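PDB 4EWF: beta-lactamase from Sphaerobacter thermophilus, which probably hydrolyses the beta-lactam ring, as class A beta-lactamases do, turning a beta-lactam and water into a substituted beta-amino acid. Local coordinates for residues L98-L102 / E103-Y107; G89-L92 / H93-D96; L120-L124 / V125-A129; I77-A81 / A82-P86. All coordinates share one frame; numbering follows the deposited sequence. Where two conformers were deposited one is given.

Overall arrangement
All four contacts are local ones in the helical part of the molecule, away from the five-stranded sheet. Interactions 1 and 3 are partly buried: they mark where helix 102-111 begins and where helix 115-125 ends, and L102 and L105 of the one pack on L120, L121 and L124 of the other. Interactions 2 and 4 lie at the surface, the latter where strand 76-78 runs out and the former further along the connection to strand 99-101, and are tied together by the salt bridge from K84 to D96. Aspartates accept backbone N-H groups in interactions 1 and 4, a histidine meets a sulfate ion in interaction 2, and interaction 3 relies on backbone bonds and an aliphatic pair.

Interaction 1 of 4, residues L98-L102 / E103-Y107; sequences LELTL and EDLVY
The carboxylate of D104 turns back to the start of its own helix, where OD2 accepts the backbone N-H of T101 at 3.0 Å from T101 N. That donor arrives from above the carboxylate plane, 50° out of it, and the bond bends moderately at the hydrogen. In exchange, T101 OG1 takes the backbone N-H of D104, 3.1 Å from D104 N and nearly straight. T101 holds its hydroxyl between its own N and carbonyl carbon (chi1 57°), which aims OG1 at the first turn, while D104 has CG beside its backbone N (chi1 -68°), a torsion that returns the acid to the T101 backbone N. Each residue thus accepts from the other's main chain, a capping box with T101 as the N-cap of helix 102-111. The box sits at the junction where strand 99-101, paired antiparallel with strand 76-78, passes directly into the helix; the axes of strand 99-101 and helix segment 103-107 are close to perpendicular. Regular helical bonding follows at once, L105 N donating to T101 O and V106 N to L102 O, both at 3.1 Å. Alongside the polar box, L100 brings CB and CD2 against the D104 side chain, CB 3.8 Å from D104 OD2. Its other branch, CD1, touches L105 CD2 at 3.9 Å, the two leucines crossing at about a right angle. L105 also packs on L120 and L121 of helix 115-125, while V106 faces M59, V62 and Y63 of helix 55-67. A negative carboxylate near the helix N-terminus would be expected to interact favourably with the helix dipole.

Interaction 2 of 4, residues G89-L92 / H93-D96; sequences GVLL and HLHD. With SO4 (sulfate ion), chain F.
L92 turns CG into the space between its own N and carbonyl carbon (chi1 45°), and H93 holds its imidazole beside its backbone N (chi1 -62°); the two neighbouring side chains consequently run alongside each other in the same direction. The leucine tip lies over one ring face, with L92 CD2 4.0 Å from the centroid of the H93 ring and 28° off the normal, a CH-pi contact. At the ring edge, near the plane, ND1 of H93 donates to O2 of a sulfate ion, probably from the crystallisation liquor. The nearly straight bond is modelled very short, so its exact length is doubtful.

The backbone makes a short 3-10 turn here: H93 N donates to V90 O and L94 N to L91 O, each at 3.0 Å. L94 folds back on the same turn, CG 3.4 Å from V90 O and CD1 3.9 Å from L91 CD2. L91 anchors the turn inward against L79, L98 and helix 115-125, and D114 OD1 accepts from the backbone N of both V90 and L91.

The imidazole thus combines an apolar contact on one face with a polar one at its edge; if the contact with the anion is real, a sulfate this near could favour the protonated form of the ring.

Interaction 3 of 4, residues L120-L124 / V125-A129; sequences LLIDL and VGLDA
I122 and L127 meet across the bend between two consecutive helices. In I122, CB carries two branches: CG1 lies beside the backbone N (chi1 -66°), while CG2 points anti to that N, beside the carbonyl carbon, which brings CG2 to L127. CG2 makes the contact, 3.7 Å from L127 CD2, the two side chains meeting at a slant. The longer branch, through CG1 to CD1, runs on without meeting segment 125-129. Beyond the pair, both residues pack on L144, and I122 also touches L58 of helix 55-67.

Next to this apolar contact the backbone closes the first helix. V125 N donates to L121 O at 3.0 Å, still as in a regular helix, and G126 N donates to I122 O at 2.7 Å, though this bond is bent to 138° at the hydrogen. V125 stays close to the last turn, its CG1 3.6 Å from L121 O. G126 then leaves helical geometry with a positive phi of 85°, suiting a residue without a side chain, because a CB there would press on the preceding carbonyl oxygen. Nearby, D123 directs OD1 to K147 in a salt bridge.

G126, the first residue past helix 115-125 to leave helical angles, also holds the N-cap position of helix 127-136, a glycine link between successive helices in the helical part of this class A beta-lactamase fold.

Interaction 4 of 4, residues I77-A81 / A82-P86; sequences IVLRA and ADKAP
D83 and K84 turn back from a short 3-10 turn onto the residues that precede it, the acid reaching R80 and the K84 chain reaching L79. With CG beside its backbone N (chi1 -51°), D83 brings OD2 to the main chain of R80, where R80 N donates a weak, bent bond of 3.1 Å. The same oxygen lies 3.1 Å from R80 CB. A water molecule donates to both V78 O and D83 OD2, bridging the strand end to the acid. The guanidinium of R80 follows another course: its chain bends at chi2 and chi3, and one face rests near V78 CG1, which stands 3.2 Å above the plane, offset toward the rim.

K84 extends beyond CG and crosses L79 at about a right angle, its CE 3.9 Å from L79 CD2. Two backbone bonds shape the turn between them, D83 N to R80 O at 2.9 Å and K84 N to A81 O at 3.2 Å.

The lysine therefore contributes its aliphatic shaft to L79 and its ammonium group to a salt bridge with D96 OD1 and a hydrogen bond with L94 O, while D83 OD2 accepts from one water and, weakly, from one backbone N-H, which would be expected to help stabilise the carboxylate's negative charge.

Interaction 1 of 4, residues L98-L102 / E103-Y107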
loop_
_atom_site.group_PDB
_atom_site.type_symbol
_atom_site.label_atom_id
_atom_site.label_comp_id
_atom_site.label_asym_id
_atom_site.label_seq_id
_atom_site.Cartn_x
_atom_site.Cartn_y
_atom_site.Cartn_z
ATOM N N LEU A 98 -14.588 21.103 -10.900
ATOM C CA LEU A 98 -13.212 21.311 -10.471
ATOM C C LEU A 98 -12.265 20.667 -11.484
ATOM O O LEU A 98 -12.400 19.492 -11.815
ATOM C CB LEU A 98 -12.993 20.672 -9.100
ATOM C CG LEU A 98 -11.612 20.819 -8.453
ATOM C CD1 LEU A 98 -11.364 22.246 -8.018
ATOM C CD2 LEU A 98 -11.519 19.891 -7.250
ATOM N N GLU A 99 -11.305 21.438 -11.973
ATOM C CA GLU A 99 -10.370 20.927 -12.960
ATOM C C GLU A 99 -9.050 20.516 -12.313
ATOM O O GLU A 99 -8.349 21.339 -11.736
ATOM C CB GLU A 99 -10.148 21.971 -14.056
ATOM C CG GLU A 99 -9.440 21.448 -15.286
ATOM C CD GLU A 99 -9.612 22.369 -16.490
ATOM O OE1 GLU A 99 -10.509 23.247 -16.458
ATOM O OE2 GLU A 99 -8.850 22.209 -17.467
ATOM N N LEU A 100 -8.733 19.227 -12.413
ATOM C CA LEU A 100 -7.530 18.653 -11.820
ATOM C C LEU A 100 -6.559 18.204 -12.913
ATOM O O LEU A 100 -6.892 18.252 -14.097
ATOM C CB LEU A 100 -7.922 17.438 -10.972
ATOM C CG LEU A 100 -8.921 17.810 -9.861
ATOM C CD1 LEU A 100 -9.940 16.705 -9.613
ATOM C CD2 LEU A 100 -8.191 18.182 -8.583
ATOM N N THR A 101 -5.365 17.768 -12.516
ATOM C CA THR A 101 -4.426 17.175 -13.454
ATOM C C THR A 101 -4.290 15.704 -13.112
ATOM O O THR A 101 -4.696 15.269 -12.028
ATOM C CB THR A 101 -3.023 17.815 -13.394
ATOM O OG1 THR A 101 -2.507 17.705 -12.060
ATOM C CG2 THR A 101 -3.049 19.280 -13.838
ATOM N N LEU A 102 -3.734 14.938 -14.041
ATOM C CA LEU A 102 -3.458 13.533 -13.784
ATOM C C LEU A 102 -2.578 13.396 -12.538
ATOM O O LEU A 102 -2.794 12.516 -11.713
ATOM C CB LEU A 102 -2.763 12.908 -15.003
ATOM C CG LEU A 102 -2.392 11.425 -14.869
ATOM C CD1 LEU A 102 -3.622 10.590 -14.588
ATOM C CD2 LEU A 102 -1.683 10.914 -16.130
ATOM N N GLU A 103 -1.589 14.272 -12.383
ATOM C CA GLU A 103 -0.737 14.185 -11.195
ATOM C C GLU A 103 -1.519 14.450 -9.896
ATOM O O GLU A 103 -1.324 13.746 -8.899
ATOM C CB GLU A 103 0.506 15.089 -11.302
ATOM C CG GLU A 103 1.429 14.954 -10.093
ATOM C CD GLU A 103 2.861 15.421 -10.357
ATOM O OE1 GLU A 103 3.787 14.913 -9.687
ATOM O OE2 GLU A 103 3.059 16.296 -11.220
ATOM N N ASP A 104 -2.415 15.439 -9.905
ATOM C CA ASP A 104 -3.286 15.667 -8.755
ATOM C C ASP A 104 -4.007 14.365 -8.374
ATOM O O ASP A 104 -4.096 14.008 -7.196
ATOM C CB ASP A 104 -4.377 16.707 -9.059
ATOM C CG ASP A 104 -3.832 18.126 -9.264
ATOM O OD1 ASP A 104 -2.696 18.437 -8.833
ATOM O OD2 ASP A 104 -4.580 18.937 -9.860
ATOM N N LEU A 105 -4.551 13.672 -9.373
ATOM C CA LEU A 105 -5.311 12.448 -9.100
ATOM C C LEU A 105 -4.463 11.358 -8.449
ATOM O O LEU A 105 -4.924 10.670 -7.527
ATOM C CB LEU A 105 -5.982 11.918 -10.367
ATOM C CG LEU A 105 -7.017 12.814 -11.055
ATOM C CD1 LEU A 105 -7.701 12.017 -12.164
ATOM C CD2 LEU A 105 -8.042 13.329 -10.071
ATOM N N VAL A 106 -3.242 11.182 -8.941
ATOM C CA VAL A 106 -2.331 10.198 -8.356
ATOM C C VAL A 106 -2.043 10.588 -6.914
ATOM O O VAL A 106 -2.102 9.754 -6.010
ATOM C CB VAL A 106 -1.004 10.105 -9.162
ATOM C CG1 VAL A 106 -0.003 9.176 -8.469
ATOM C CG2 VAL A 106 -1.301 9.606 -10.565
ATOM N N TYR A 107 -1.761 11.871 -6.698
ATOM C CA TYR A 107 -1.451 12.356 -5.357
ATOM C C TYR A 107 -2.589 12.129 -4.354
ATOM O O TYR A 107 -2.358 11.613 -3.255
ATOM C CB TYR A 107 -1.036 13.841 -5.354
ATOM C CG TYR A 107 -0.993 14.359 -3.939
ATOM C CD1 TYR A 107 0.068 14.031 -3.097
ATOM C CD2 TYR A 107 -2.032 15.120 -3.423
ATOM C CE1 TYR A 107 0.100 14.455 -1.791
ATOM C CE2 TYR A 107 -2.011 15.557 -2.117
ATOM C CZ TYR A 107 -0.948 15.216 -1.307
ATOM O OH TYR A 107 -0.914 15.645 -0.009
#

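Interaction 2 of 4, residues G89-L92 / H93-D96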
loop_
_atom_site.group_PDB
_atom_site.type_symbol
_atom_site.label_atom_id
_atom_site.label_comp_id
_atom_site.label_asym_id
_atom_site.label_seq_id
_atom_site.Cartn_x
_atom_site.Cartn_y
_atom_site.Cartn_z
ATOM N N GLY A 89 -11.421 10.260 0.999
ATOM C CA GLY A 89 -11.172 11.209 -0.061
ATOM C C GLY A 89 -11.731 12.583 0.247
ATOM O O GLY A 89 -12.400 12.801 1.264
ATOM N N VAL A 90 -11.448 13.516 -0.646
ATOM C CA VAL A 90 -11.900 14.885 -0.484
ATOM C C VAL A 90 -12.730 15.341 -1.703
ATOM O O VAL A 90 -13.648 16.190 -1.596
ATOM C CB VAL A 90 -10.680 15.792 -0.186
ATOM C CG1 VAL A 90 -9.843 16.047 -1.435
ATOM C CG2 VAL A 90 -11.113 17.061 0.453
ATOM N N LEU A 91 -12.449 14.750 -2.859
ATOM C CA LEU A 91 -13.137 15.163 -4.093
ATOM C C LEU A 91 -14.644 15.014 -4.009
ATOM O O LEU A 91 -15.378 15.809 -4.599
ATOM C CB LEU A 91 -12.606 14.391 -5.312
ATOM C CG LEU A 91 -11.141 14.675 -5.673
ATOM C CD1 LEU A 91 -10.709 13.875 -6.914
ATOM C CD2 LEU A 91 -10.913 16.175 -5.895
ATOM N N LEU A 92 -15.114 14.010 -3.273
ATOM C CA LEU A 92 -16.547 13.821 -3.172
ATOM C C LEU A 92 -17.284 15.026 -2.646
ATOM O O LEU A 92 -18.472 15.132 -2.872
ATOM C CB LEU A 92 -16.948 12.575 -2.371
ATOM C CG LEU A 92 -16.387 12.088 -1.028
ATOM C CD1 LEU A 92 -15.474 13.045 -0.265
ATOM C CD2 LEU A 92 -17.522 11.532 -0.159
ATOM N N HIS A 93 -16.596 15.930 -1.956
ATOM C CA HIS A 93 -17.264 17.100 -1.386
ATOM C C HIS A 93 -16.855 18.415 -2.045
ATOM O O HIS A 93 -17.298 19.482 -1.622
ATOM C CB HIS A 93 -16.995 17.194 0.118
ATOM C CG HIS A 93 -17.522 16.034 0.900
ATOM N ND1 HIS A 93 -18.851 15.669 0.882
ATOM C CD2 HIS A 93 -16.901 15.159 1.726
ATOM C CE1 HIS A 93 -19.023 14.609 1.652
ATOM N NE2 HIS A 93 -17.857 14.282 2.180
ATOM N N LEU A 94 -16.007 18.348 -3.066
ATOM C CA LEU A 94 -15.555 19.565 -3.747
ATOM C C LEU A 94 -16.462 19.840 -4.933
ATOM O O LEU A 94 -17.162 18.942 -5.398
ATOM C CB LEU A 94 -14.103 19.417 -4.200
ATOM C CG LEU A 94 -13.088 19.224 -3.066
ATOM C CD1 LEU A 94 -11.669 19.233 -3.652
ATOM C CD2 LEU A 94 -13.223 20.324 -2.008
ATOM N N HIS A 95 -16.436 21.062 -5.450
ATOM C CA HIS A 95 -17.452 21.476 -6.422
ATOM C C HIS A 95 -17.382 20.773 -7.788
ATOM O O HIS A 95 -16.301 20.578 -8.341
ATOM C CB HIS A 95 -17.429 22.997 -6.608
ATOM C CG HIS A 95 -16.312 23.496 -7.476
ATOM N ND1 HIS A 95 -15.060 23.799 -6.982
ATOM C CD2 HIS A 95 -16.275 23.784 -8.800
ATOM C CE1 HIS A 95 -14.294 24.233 -7.970
ATOM N NE2 HIS A 95 -15.009 24.236 -9.082
ATOM N N ASP A 96 -18.547 20.399 -8.321
ATOM C CA ASP A 96 -18.642 19.846 -9.670
ATOM C C ASP A 96 -17.995 20.807 -10.655
ATOM O O ASP A 96 -18.321 21.990 -10.670
ATOM C CB ASP A 96 -20.113 19.644 -10.073
ATOM C CG ASP A 96 -20.817 18.570 -9.246
ATOM O OD1 ASP A 96 -20.131 17.651 -8.745
ATOM O OD2 ASP A 96 -22.065 18.647 -9.097
HETATM S S SO4 F . -21.777 17.286 -0.427
HETATM O O1 SO4 F . -22.348 16.717 -1.647
HETATM O O2 SO4 F . -20.353 16.980 -0.369
HETATM O O3 SO4 F . -21.944 18.739 -0.417
HETATM O O4 SO4 F . -22.445 16.709 0.738
#

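Interaction 3 of 4, residues L120-L124 / V125-A129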
loop_
_atom_site.group_PDB
_atom_site.type_symbol
_atom_site.label_atom_id
_atom_site.label_comp_id
_atom_site.label_asym_id
_atom_site.label_seq_id
_atom_site.Cartn_x
_atom_site.Cartn_y
_atom_site.Cartn_z
ATOM N N LEU A 120 -11.477 7.569 -11.101
ATOM C CA LEU A 120 -11.134 8.341 -12.291
ATOM C C LEU A 120 -9.896 7.763 -13.009
ATOM O O LEU A 120 -9.877 7.661 -14.240
ATOM C CB LEU A 120 -10.921 9.813 -11.927
ATOM C CG LEU A 120 -12.192 10.627 -11.625
ATOM C CD1 LEU A 120 -11.823 12.004 -11.054
ATOM C CD2 LEU A 120 -13.062 10.786 -12.885
ATOM N N LEU A 121 -8.871 7.391 -12.240
ATOM C CA LEU A 121 -7.675 6.747 -12.791
ATOM C C LEU A 121 -7.994 5.362 -13.376
ATOM O O LEU A 121 -7.436 4.962 -14.394
ATOM C CB LEU A 121 -6.597 6.617 -11.710
ATOM C CG LEU A 121 -6.036 7.931 -11.157
ATOM C CD1 LEU A 121 -5.041 7.655 -10.030
ATOM C CD2 LEU A 121 -5.374 8.726 -12.261
ATOM N N ILE A 122 -8.874 4.622 -12.705
ATOM C CA ILE A 122 -9.321 3.331 -13.219
ATOM C C ILE A 122 -10.024 3.515 -14.563
ATOM O O ILE A 122 -9.807 2.737 -15.501
ATOM C CB ILE A 122 -10.236 2.615 -12.220
ATOM C CG1 ILE A 122 -9.440 2.242 -10.967
ATOM C CG2 ILE A 122 -10.865 1.371 -12.852
ATOM C CD1 ILE A 122 -10.259 1.480 -9.950
ATOM N N ASP A 123 -10.832 4.561 -14.682
ATOM C CA ASP A 123 -11.484 4.844 -15.967
ATOM C C ASP A 123 -10.471 5.211 -17.056
ATOM O O ASP A 123 -10.669 4.911 -18.234
ATOM C CB ASP A 123 -12.483 5.994 -15.839
ATOM C CG ASP A 123 -13.795 5.568 -15.188
ATOM O OD1 ASP A 123 -14.072 4.344 -15.121
ATOM O OD2 ASP A 123 -14.552 6.468 -14.754
ATOM N N LEU A 124 -9.403 5.897 -16.679
ATOM C CA LEU A 124 -8.461 6.380 -17.683
ATOM C C LEU A 124 -7.614 5.234 -18.233
ATOM O O LEU A 124 -7.394 5.125 -19.425
ATOM C CB LEU A 124 -7.539 7.423 -17.068
ATOM C CG LEU A 124 -8.145 8.797 -16.820
ATOM C CD1 LEU A 124 -7.125 9.639 -16.102
ATOM C CD2 LEU A 124 -8.563 9.438 -18.141
ATOM N N VAL A 125 -7.146 4.379 -17.338
ATOM C CA VAL A 125 -6.193 3.347 -17.703
ATOM C C VAL A 125 -6.887 1.994 -17.941
ATOM O O VAL A 125 -6.427 1.177 -18.745
ATOM C CB VAL A 125 -5.086 3.268 -16.637
ATOM C CG1 VAL A 125 -5.421 2.224 -15.556
ATOM C CG2 VAL A 125 -3.762 3.001 -17.275
ATOM N N GLY A 126 -8.023 1.780 -17.287
ATOM C CA GLY A 126 -8.775 0.544 -17.453
ATOM C C GLY A 126 -8.297 -0.586 -16.552
ATOM O O GLY A 126 -7.110 -0.666 -16.212
ATOM N N LEU A 127 -9.220 -1.463 -16.155
ATOM C CA LEU A 127 -8.882 -2.550 -15.233
ATOM C C LEU A 127 -7.809 -3.470 -15.801
ATOM O O LEU A 127 -6.932 -3.951 -15.080
ATOM C CB LEU A 127 -10.125 -3.375 -14.893
ATOM C CG LEU A 127 -11.246 -2.687 -14.107
ATOM C CD1 LEU A 127 -12.472 -3.596 -14.042
ATOM C CD2 LEU A 127 -10.770 -2.333 -12.724
ATOM N N ASP A 128 -7.891 -3.733 -17.101
ATOM C CA ASP A 128 -6.973 -4.680 -17.720
ATOM C C ASP A 128 -5.532 -4.235 -17.582
ATOM O O ASP A 128 -4.640 -5.060 -17.336
ATOM C CB ASP A 128 -7.333 -4.897 -19.190
ATOM C CG ASP A 128 -8.521 -5.824 -19.358
ATOM O OD1 ASP A 128 -9.665 -5.324 -19.437
ATOM O OD2 ASP A 128 -8.310 -7.055 -19.406
ATOM N N ALA A 129 -5.306 -2.932 -17.735
ATOM C CA ALA A 129 -3.955 -2.387 -17.622
ATOM C C ALA A 129 -3.402 -2.574 -16.207
ATOM O O ALA A 129 -2.213 -2.817 -16.029
ATOM C CB ALA A 129 -3.926 -0.915 -18.033
#

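Interaction 4 of 4, residues I77-A81 / A82-P86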
loop_
_atom_site.group_PDB
_atom_site.type_symbol
_atom_site.label_atom_id
_atom_site.label_comp_id
_atom_site.label_asym_id
_atom_site.label_seq_id
_atom_site.Cartn_x
_atom_site.Cartn_y
_atom_site.Cartn_z
ATOM N N ILE A 77 -8.211 16.555 -16.053
ATOM C CA ILE A 77 -9.420 15.765 -15.814
ATOM C C ILE A 77 -10.380 16.633 -15.014
ATOM O O ILE A 77 -9.992 17.233 -14.010
ATOM C CB ILE A 77 -9.135 14.477 -14.993
ATOM C CG1 ILE A 77 -8.225 13.525 -15.765
ATOM C CG2 ILE A 77 -10.437 13.760 -14.615
ATOM C CD1 ILE A 77 -6.762 13.856 -15.649
ATOM N N VAL A 78 -11.632 16.698 -15.452
ATOM C CA VAL A 78 -12.636 17.512 -14.768
ATOM C C VAL A 78 -13.475 16.651 -13.814
ATOM O O VAL A 78 -13.943 15.564 -14.180
ATOM C CB VAL A 78 -13.576 18.215 -15.774
ATOM C CG1 VAL A 78 -14.682 18.994 -15.039
ATOM C CG2 VAL A 78 -12.790 19.134 -16.699
ATOM N N LEU A 79 -13.655 17.146 -12.593
ATOM C CA LEU A 79 -14.482 16.478 -11.593
ATOM C C LEU A 79 -15.972 16.611 -11.938
ATOM O O LEU A 79 -16.495 17.721 -12.064
ATOM C CB LEU A 79 -14.226 17.069 -10.206
ATOM C CG LEU A 79 -15.071 16.464 -9.075
ATOM C CD1 LEU A 79 -14.687 15.012 -8.846
ATOM C CD2 LEU A 79 -14.890 17.266 -7.807
ATOM N N ARG A 80 -16.650 15.473 -12.071
ATOM C CA ARG A 80 -18.075 15.466 -12.390
ATOM C C ARG A 80 -18.854 14.754 -11.287
ATOM O O ARG A 80 -18.353 13.828 -10.661
ATOM C CB ARG A 80 -18.325 14.772 -13.730
ATOM C CG ARG A 80 -18.479 15.701 -14.921
ATOM C CD ARG A 80 -17.324 16.655 -15.054
ATOM N NE ARG A 80 -16.964 16.926 -16.449
ATOM C CZ ARG A 80 -17.217 18.064 -17.095
ATOM N NH1 ARG A 80 -17.850 19.063 -16.486
ATOM N NH2 ARG A 80 -16.819 18.207 -18.357
ATOM N N ALA A 81 -20.091 15.191 -11.081
ATOM C CA ALA A 81 -20.976 14.603 -10.083
ATOM C C ALA A 81 -21.074 13.085 -10.208
ATOM O O ALA A 81 -20.993 12.377 -9.215
ATOM C CB ALA A 81 -22.355 15.232 -10.180
ATOM N N ALA A 82 -21.252 12.583 -11.428
ATOM C CA ALA A 82 -21.261 11.128 -11.656
ATOM C C ALA A 82 -20.026 10.340 -11.162
ATOM O O ALA A 82 -20.131 9.143 -10.861
ATOM C CB ALA A 82 -21.524 10.831 -13.135
ATOM N N ASP A 83 -18.863 10.989 -11.089
ATOM C CA ASP A 83 -17.617 10.316 -10.682
ATOM C C ASP A 83 -17.449 10.192 -9.171
ATOM O O ASP A 83 -16.607 9.425 -8.693
ATOM C CB ASP A 83 -16.398 11.089 -11.202
ATOM C CG ASP A 83 -16.484 11.389 -12.686
ATOM O OD1 ASP A 83 -16.801 10.452 -13.451
ATOM O OD2 ASP A 83 -16.228 12.558 -13.078
ATOM N N LYS A 84 -18.216 10.967 -8.415
ATOM C CA LYS A 84 -17.962 11.083 -6.973
ATOM C C LYS A 84 -18.267 9.766 -6.262
ATOM O O LYS A 84 -19.383 9.251 -6.348
ATOM C CB LYS A 84 -18.788 12.241 -6.384
ATOM C CG LYS A 84 -18.323 13.631 -6.875
ATOM C CD LYS A 84 -19.142 14.788 -6.269
ATOM C CE LYS A 84 -18.392 16.117 -6.427
ATOM N NZ LYS A 84 -19.279 17.314 -6.238
ATOM N N ALA A 85 -17.272 9.232 -5.554
ATOM C CA ALA A 85 -17.396 7.945 -4.872
ATOM C C ALA A 85 -17.565 8.138 -3.369
ATOM O O ALA A 85 -17.039 9.092 -2.811
ATOM C CB ALA A 85 -16.128 7.097 -5.133
ATOM N N PRO A 86 -18.262 7.208 -2.695
ATOM C CA PRO A 86 -18.313 7.319 -1.233
ATOM C C PRO A 86 -17.010 6.869 -0.599
ATOM O O PRO A 86 -16.181 6.258 -1.277
ATOM C CB PRO A 86 -19.446 6.354 -0.831
ATOM C CG PRO A 86 -19.779 5.556 -2.058
ATOM C CD PRO A 86 -18.881 5.965 -3.185
HETATM O O HOH W 1 -14.461 13.095 -15.552
#